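Long-range contacts in reticulocyte binding protein (PDB 3FAX), which probably acts as a pullulanase-type enzyme of the alpha-amylase family, binding alpha-glucans and cleaving their alpha-1,6 branch links: residues Ala466-Tyr471 with Thr510-Val515; Gly487-Gln492 with Pro501-Trp506. One frame throughout, in Å; residues are numbered along the deposited sequence.

How the contacts relate
Following the chain from the N terminus, helix 464-477 leads to barrel strand 482-485, and the loop beyond it runs to barrel strand 513-517. Contact 1 joins the helix to 510-515, which runs into the latter strand, closing a loop with 38 residues between its segments. Contact 2 is nested inside it: 487-492 meets 501-506 across only eight intervening residues, folding the loop after strand 482-485 back on itself. The centres of contact 1 and contact 2 lie about 12 Å apart, and the two touch. Ile467 CG2 packs 3.8 Å from Trp506 CH2, and Val513 CB lies 3.8 Å from Trp506 CZ3, so this tryptophan joins the sugar-binding loop to the helix-strand layer of the barrel.

Contact 1. Residues Ala466-Tyr471 with Thr510-Val515; sequences AIELAY and TDTVGV. With CA (calcium ion), chain F.
Residues 466-471 of helix 464-477 approach 510-515 most closely at Tyr471 and Thr512, whose CA atoms are 6.9 Å apart. This is helix-to-strand packing of the alpha-amylase (beta/alpha)8 barrel: the helix packs through Tyr471 on Met483 of strand 482-485 and also touches 510-515, which leads into the neighbouring parallel strand. Tyr471 lays one ring face against Thr512. The threonine CB stands 3.6 Å from the ring centroid and 13° off its normal, a CH-pi contact almost over the centre, while Thr512 CG2 is 3.6 Å from Tyr471 CD2. Glu468 supplies the polar link. With CG anti to the backbone N (chi1 -171°) and a bend at chi2, its carboxylate turns toward the loop, and OE1 receives a hydrogen bond from Thr512 OG1 at 3.2 Å, on the syn side and 19° out of the carboxylate plane. Deeper in, Ile467 CG2 meets Val513 CG2 at 3.8 Å, the two branched chains crossing at about a right angle. The loop is also anchored by calcium, to which Met507, Asp561 and Asp565 contribute: Thr510 O binds the ion at 2.3 Å and Asp511 OD1 at 2.4 Å.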
loop_
_atom_site.group_PDB
_atom_site.type_symbol
_atom_site.label_atom_id
_atom_site.label_comp_id
_atom_site.label_asym_id
_atom_site.label_seq_id
_atom_site.Cartn_x
_atom_site.Cartn_y
_atom_site.Cartn_z
ATOM N N ALA A 466 6.817 -12.591 -7.436
ATOM C CA ALA A 466 6.640 -11.286 -8.073
ATOM C C ALA A 466 7.241 -10.168 -7.210
ATOM O O ALA A 466 7.989 -9.319 -7.710
ATOM C CB ALA A 466 5.166 -11.022 -8.356
ATOM N N ILE A 467 6.937 -10.191 -5.913
ATOM C CA ILE A 467 7.401 -9.138 -5.006
ATOM C C ILE A 467 8.911 -9.228 -4.773
ATOM O O ILE A 467 9.586 -8.204 -4.682
ATOM C CB ILE A 467 6.680 -9.179 -3.639
ATOM C CG1 ILE A 467 5.150 -9.131 -3.810
ATOM C CG2 ILE A 467 7.166 -8.032 -2.764
ATOM C CD1 ILE A 467 4.623 -7.922 -4.569
ATOM N N GLU A 468 9.431 -10.453 -4.679
ATOM C CA GLU A 468 10.871 -10.678 -4.507
ATOM C C GLU A 468 11.642 -10.066 -5.679
ATOM O O GLU A 468 12.590 -9.305 -5.490
ATOM C CB GLU A 468 11.158 -12.183 -4.383
ATOM C CG GLU A 468 12.594 -12.569 -3.973
ATOM C CD GLU A 468 12.928 -12.267 -2.520
ATOM O OE1 GLU A 468 12.113 -11.629 -1.821
ATOM O OE2 GLU A 468 14.023 -12.672 -2.073
ATOM N N LEU A 469 11.211 -10.379 -6.894
ATOM C CA LEU A 469 11.802 -9.789 -8.092
ATOM C C LEU A 469 11.662 -8.266 -8.075
ATOM O O LEU A 469 12.607 -7.554 -8.399
ATOM C CB LEU A 469 11.157 -10.375 -9.349
ATOM C CG LEU A 469 11.726 -9.925 -10.700
ATOM C CD1 LEU A 469 13.209 -10.260 -10.798
ATOM C CD2 LEU A 469 10.943 -10.545 -11.872
ATOM N N ALA A 470 10.485 -7.772 -7.692
ATOM C CA ALA A 470 10.254 -6.335 -7.557
ATOM C C ALA A 470 11.298 -5.688 -6.660
ATOM O O ALA A 470 11.909 -4.696 -7.035
ATOM C CB ALA A 470 8.865 -6.063 -7.020
ATOM N N TYR A 471 11.503 -6.269 -5.481
ATOM C CA TYR A 471 12.504 -5.782 -4.535
ATOM C C TYR A 471 13.910 -5.837 -5.144
ATOM O O TYR A 471 14.604 -4.826 -5.212
ATOM C CB TYR A 471 12.439 -6.601 -3.236
ATOM C CG TYR A 471 13.529 -6.279 -2.232
ATOM C CD1 TYR A 471 13.369 -5.259 -1.304
ATOM C CD2 TYR A 471 14.718 -7.006 -2.211
ATOM C CE1 TYR A 471 14.364 -4.961 -0.388
ATOM C CE2 TYR A 471 15.719 -6.719 -1.298
ATOM C CZ TYR A 471 15.537 -5.695 -0.393
ATOM O OH TYR A 471 16.525 -5.407 0.517
ATOM N N THR A 510 12.438 -14.809 3.721
ATOM C CA THR A 510 13.093 -13.659 3.068
ATOM C C THR A 510 13.480 -12.623 4.111
ATOM O O THR A 510 12.929 -12.604 5.204
ATOM C CB THR A 510 12.215 -12.937 1.999
ATOM O OG1 THR A 510 10.826 -13.035 2.349
ATOM C CG2 THR A 510 12.448 -13.518 0.607
ATOM N N ASP A 511 14.435 -11.770 3.771
ATOM C CA ASP A 511 14.742 -10.601 4.579
ATOM C C ASP A 511 14.765 -9.386 3.673
ATOM O O ASP A 511 15.665 -8.547 3.736
ATOM C CB ASP A 511 16.067 -10.771 5.335
ATOM C CG ASP A 511 15.958 -11.739 6.502
ATOM O OD1 ASP A 511 14.932 -11.714 7.224
ATOM O OD2 ASP A 511 16.907 -12.524 6.706
ATOM N N THR A 512 13.735 -9.295 2.845
ATOM C CA THR A 512 13.617 -8.252 1.840
ATOM C C THR A 512 12.546 -7.249 2.231
ATOM O O THR A 512 12.842 -6.095 2.526
ATOM C CB THR A 512 13.244 -8.871 0.483
ATOM O OG1 THR A 512 12.013 -9.603 0.605
ATOM C CG2 THR A 512 14.360 -9.806 -0.000
ATOM N N VAL A 513 11.299 -7.713 2.242
ATOM C CA VAL A 513 10.139 -6.861 2.431
ATOM C C VAL A 513 9.550 -7.106 3.808
ATOM O O VAL A 513 9.313 -8.252 4.180
ATOM C CB VAL A 513 9.059 -7.176 1.382
ATOM C CG1 VAL A 513 7.800 -6.357 1.644
ATOM C CG2 VAL A 513 9.595 -6.933 -0.034
ATOM N N GLY A 514 9.305 -6.031 4.558
ATOM C CA GLY A 514 8.688 -6.130 5.890
ATOM C C GLY A 514 7.161 -6.075 5.848
ATOM O O GLY A 514 6.574 -5.578 4.876
ATOM N N VAL A 515 6.512 -6.567 6.902
ATOM C CA VAL A 515 5.044 -6.544 6.955
ATOM C C VAL A 515 4.474 -5.947 8.230
ATOM O O VAL A 515 5.022 -6.113 9.319
ATOM C CB VAL A 515 4.420 -7.941 6.735
ATOM C CG1 VAL A 515 4.786 -8.469 5.348
ATOM C CG2 VAL A 515 4.822 -8.907 7.847
HETATM CA CA CA F . 12.902 -12.903 7.483
#

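Contact 2. Residues Gly487-Gln492 with Pro501-Trp506; sequences GWRTFQ and PADQDW. With GLC (alpha-D-glucopyranose), chain B.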
loop_
_atom_site.group_PDB
_atom_site.type_symbol
_atom_site.label_atom_id
_atom_site.label_comp_id
_atom_site.label_asym_id
_atom_site.label_seq_id
_atom_site.Cartn_x
_atom_site.Cartn_y
_atom_site.Cartn_z
ATOM N N GLY A 487 0.783 -7.770 4.713
ATOM C CA GLY A 487 0.920 -9.219 4.508
ATOM C C GLY A 487 -0.258 -10.070 4.985
ATOM O O GLY A 487 -0.068 -11.205 5.417
ATOM N N TRP A 488 -1.476 -9.547 4.900
ATOM C CA TRP A 488 -2.647 -10.311 5.329
ATOM C C TRP A 488 -2.841 -11.567 4.451
ATOM O O TRP A 488 -2.748 -11.501 3.224
ATOM C CB TRP A 488 -3.919 -9.465 5.273
ATOM C CG TRP A 488 -3.800 -8.024 5.681
ATOM C CD1 TRP A 488 -4.250 -6.953 4.979
ATOM C CD2 TRP A 488 -3.213 -7.500 6.878
ATOM N NE1 TRP A 488 -3.979 -5.790 5.653
ATOM C CE2 TRP A 488 -3.350 -6.099 6.829
ATOM C CE3 TRP A 488 -2.595 -8.078 7.990
ATOM C CZ2 TRP A 488 -2.884 -5.265 7.841
ATOM C CZ3 TRP A 488 -2.134 -7.255 8.994
ATOM C CH2 TRP A 488 -2.282 -5.859 8.915
ATOM N N ARG A 489 -3.126 -12.701 5.079
ATOM C CA ARG A 489 -3.319 -13.967 4.349
ATOM C C ARG A 489 -4.621 -13.966 3.552
ATOM O O ARG A 489 -5.634 -14.534 3.977
ATOM C CB ARG A 489 -3.312 -15.141 5.317
ATOM C CG ARG A 489 -2.016 -15.284 6.068
ATOM C CD ARG A 489 -2.117 -16.333 7.142
ATOM N NE ARG A 489 -0.950 -16.295 8.011
ATOM C CZ ARG A 489 -0.806 -15.485 9.059
ATOM N NH1 ARG A 489 -1.767 -14.634 9.407
ATOM N NH2 ARG A 489 0.312 -15.536 9.775
ATOM N N THR A 490 -4.566 -13.322 2.392
ATOM C CA THR A 490 -5.722 -13.084 1.532
ATOM C C THR A 490 -5.603 -13.745 0.155
ATOM O O THR A 490 -6.540 -13.652 -0.648
ATOM C CB THR A 490 -5.889 -11.567 1.293
ATOM O OG1 THR A 490 -4.606 -10.993 1.001
ATOM C CG2 THR A 490 -6.470 -10.892 2.524
ATOM N N PHE A 491 -4.473 -14.408 -0.114
ATOM C CA PHE A 491 -4.179 -14.950 -1.443
ATOM C C PHE A 491 -5.321 -15.754 -2.083
ATOM O O PHE A 491 -5.905 -16.627 -1.442
ATOM C CB PHE A 491 -2.927 -15.821 -1.406
ATOM C CG PHE A 491 -2.468 -16.258 -2.764
ATOM C CD1 PHE A 491 -1.797 -15.373 -3.597
ATOM C CD2 PHE A 491 -2.728 -17.538 -3.222
ATOM C CE1 PHE A 491 -1.381 -15.765 -4.857
ATOM C CE2 PHE A 491 -2.315 -17.935 -4.486
ATOM C CZ PHE A 491 -1.649 -17.049 -5.305
ATOM N N GLN A 492 -5.614 -15.441 -3.351
ATOM C CA GLN A 492 -6.624 -16.141 -4.152
ATOM C C GLN A 492 -5.991 -16.835 -5.357
ATOM O O GLN A 492 -6.172 -18.035 -5.560
ATOM C CB GLN A 492 -7.688 -15.156 -4.659
ATOM C CG GLN A 492 -8.658 -14.647 -3.599
ATOM C CD GLN A 492 -9.317 -15.761 -2.805
ATOM O OE1 GLN A 492 -9.541 -15.624 -1.605
ATOM N NE2 GLN A 492 -9.614 -16.878 -3.468
ATOM N N PRO A 501 2.395 -17.000 -1.260
ATOM C CA PRO A 501 2.028 -15.596 -1.316
ATOM C C PRO A 501 3.011 -14.669 -0.602
ATOM O O PRO A 501 3.790 -15.112 0.234
ATOM C CB PRO A 501 0.657 -15.553 -0.621
ATOM C CG PRO A 501 0.316 -16.962 -0.267
ATOM C CD PRO A 501 1.595 -17.713 -0.255
ATOM N N ALA A 502 2.949 -13.386 -0.950
ATOM C CA ALA A 502 3.767 -12.343 -0.325
ATOM C C ALA A 502 3.084 -11.817 0.931
ATOM O O ALA A 502 2.733 -10.644 0.999
ATOM C CB ALA A 502 3.990 -11.207 -1.306
ATOM N N ASP A 503 2.906 -12.692 1.919
ATOM C CA ASP A 503 2.163 -12.374 3.146
ATOM C C ASP A 503 3.023 -12.655 4.378
ATOM O O ASP A 503 4.203 -12.966 4.257
ATOM C CB ASP A 503 0.853 -13.175 3.198
ATOM C CG ASP A 503 1.077 -14.656 3.349
ATOM O OD1 ASP A 503 2.130 -15.061 3.885
ATOM O OD2 ASP A 503 0.187 -15.421 2.922
ATOM N N GLN A 504 2.422 -12.549 5.558
ATOM C CA GLN A 504 3.140 -12.699 6.814
ATOM C C GLN A 504 3.971 -13.985 6.910
ATOM O O GLN A 504 5.072 -13.963 7.446
ATOM C CB GLN A 504 2.167 -12.582 7.988
ATOM C CG GLN A 504 1.778 -11.129 8.311
ATOM C CD GLN A 504 0.662 -11.009 9.351
ATOM O OE1 GLN A 504 0.007 -11.999 9.708
ATOM N NE2 GLN A 504 0.432 -9.787 9.827
ATOM N N ASP A 505 3.461 -15.092 6.370
ATOM C CA ASP A 505 4.160 -16.381 6.457
ATOM C C ASP A 505 5.396 -16.460 5.562
ATOM O O ASP A 505 6.229 -17.349 5.724
ATOM C CB ASP A 505 3.190 -17.522 6.158
ATOM C CG ASP A 505 2.088 -17.622 7.198
ATOM O OD1 ASP A 505 2.375 -17.342 8.383
ATOM O OD2 ASP A 505 0.936 -17.956 6.841
ATOM N N TRP A 506 5.510 -15.509 4.637
ATOM C CA TRP A 506 6.672 -15.350 3.766
ATOM C C TRP A 506 7.892 -14.812 4.521
ATOM O O TRP A 506 9.027 -14.961 4.062
ATOM C CB TRP A 506 6.284 -14.393 2.632
ATOM C CG TRP A 506 7.316 -14.100 1.596
ATOM C CD1 TRP A 506 8.166 -14.983 1.001
ATOM C CD2 TRP A 506 7.570 -12.825 0.989
ATOM N NE1 TRP A 506 8.954 -14.333 0.078
ATOM C CE2 TRP A 506 8.604 -13.007 0.051
ATOM C CE3 TRP A 506 7.028 -11.543 1.158
ATOM C CZ2 TRP A 506 9.113 -11.958 -0.717
ATOM C CZ3 TRP A 506 7.536 -10.500 0.398
ATOM C CH2 TRP A 506 8.570 -10.715 -0.526
HETATM C C1 GLC B . -6.538 -9.648 9.309
HETATM C C2 GLC B . -5.861 -8.352 9.744
HETATM C C3 GLC B . -6.701 -7.152 9.353
HETATM C C4 GLC B . -7.031 -7.219 7.875
HETATM C C5 GLC B . -7.722 -8.539 7.562
HETATM C C6 GLC B . -8.079 -8.609 6.079
HETATM O O2 GLC B . -5.685 -8.324 11.140
HETATM O O3 GLC B . -6.001 -5.962 9.627
HETATM O O4 GLC B . -7.897 -6.151 7.579
HETATM O O5 GLC B . -6.861 -9.601 7.928
HETATM O O6 GLC B . -8.285 -9.942 5.685
#
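Gly487 and Asp503 mark the tight part of this contact, their CA atoms only 3.7 Å apart. Gly487 O takes a hydrogen bond from Gln504 N at 2.8 Å with an N-H...O angle of 153°. Asp503 shapes the loop at this point: Asp503 OD1 accepts from Asp505 N at 2.8 Å, an Asx turn leading into the 3-10 segment 504-506. Nearby, Trp488 presents a ring face to glucose, with O3 of the sugar 3.6 Å above the ring plane and toward its rim. Trp488 NE1 is hydrogen-bonded to Glu486 OE2, and Gln504 NE2, beside the same ring, to Asp518 OD1 and Phe516 O. Looser packing joins Phe491 and Pro501, both partly exposed, which meet closest at Phe491 CB and Pro501 CG, 3.6 Å apart. On the exposed side Arg489 makes a side-on salt bridge: its extended chain brings NE to Asp505 OD2 at 2.8 Å and NH2 to Asp505 OD1 at 3.1 Å. Both oxygens lie near the guanidinium plane, whereas the nitrogens approach from about 40° above the carboxylate plane. Two N-H groups meeting both carboxylate oxygens would favour a charged pair despite the solvent, while Glu486 orients the sugar-facing indole.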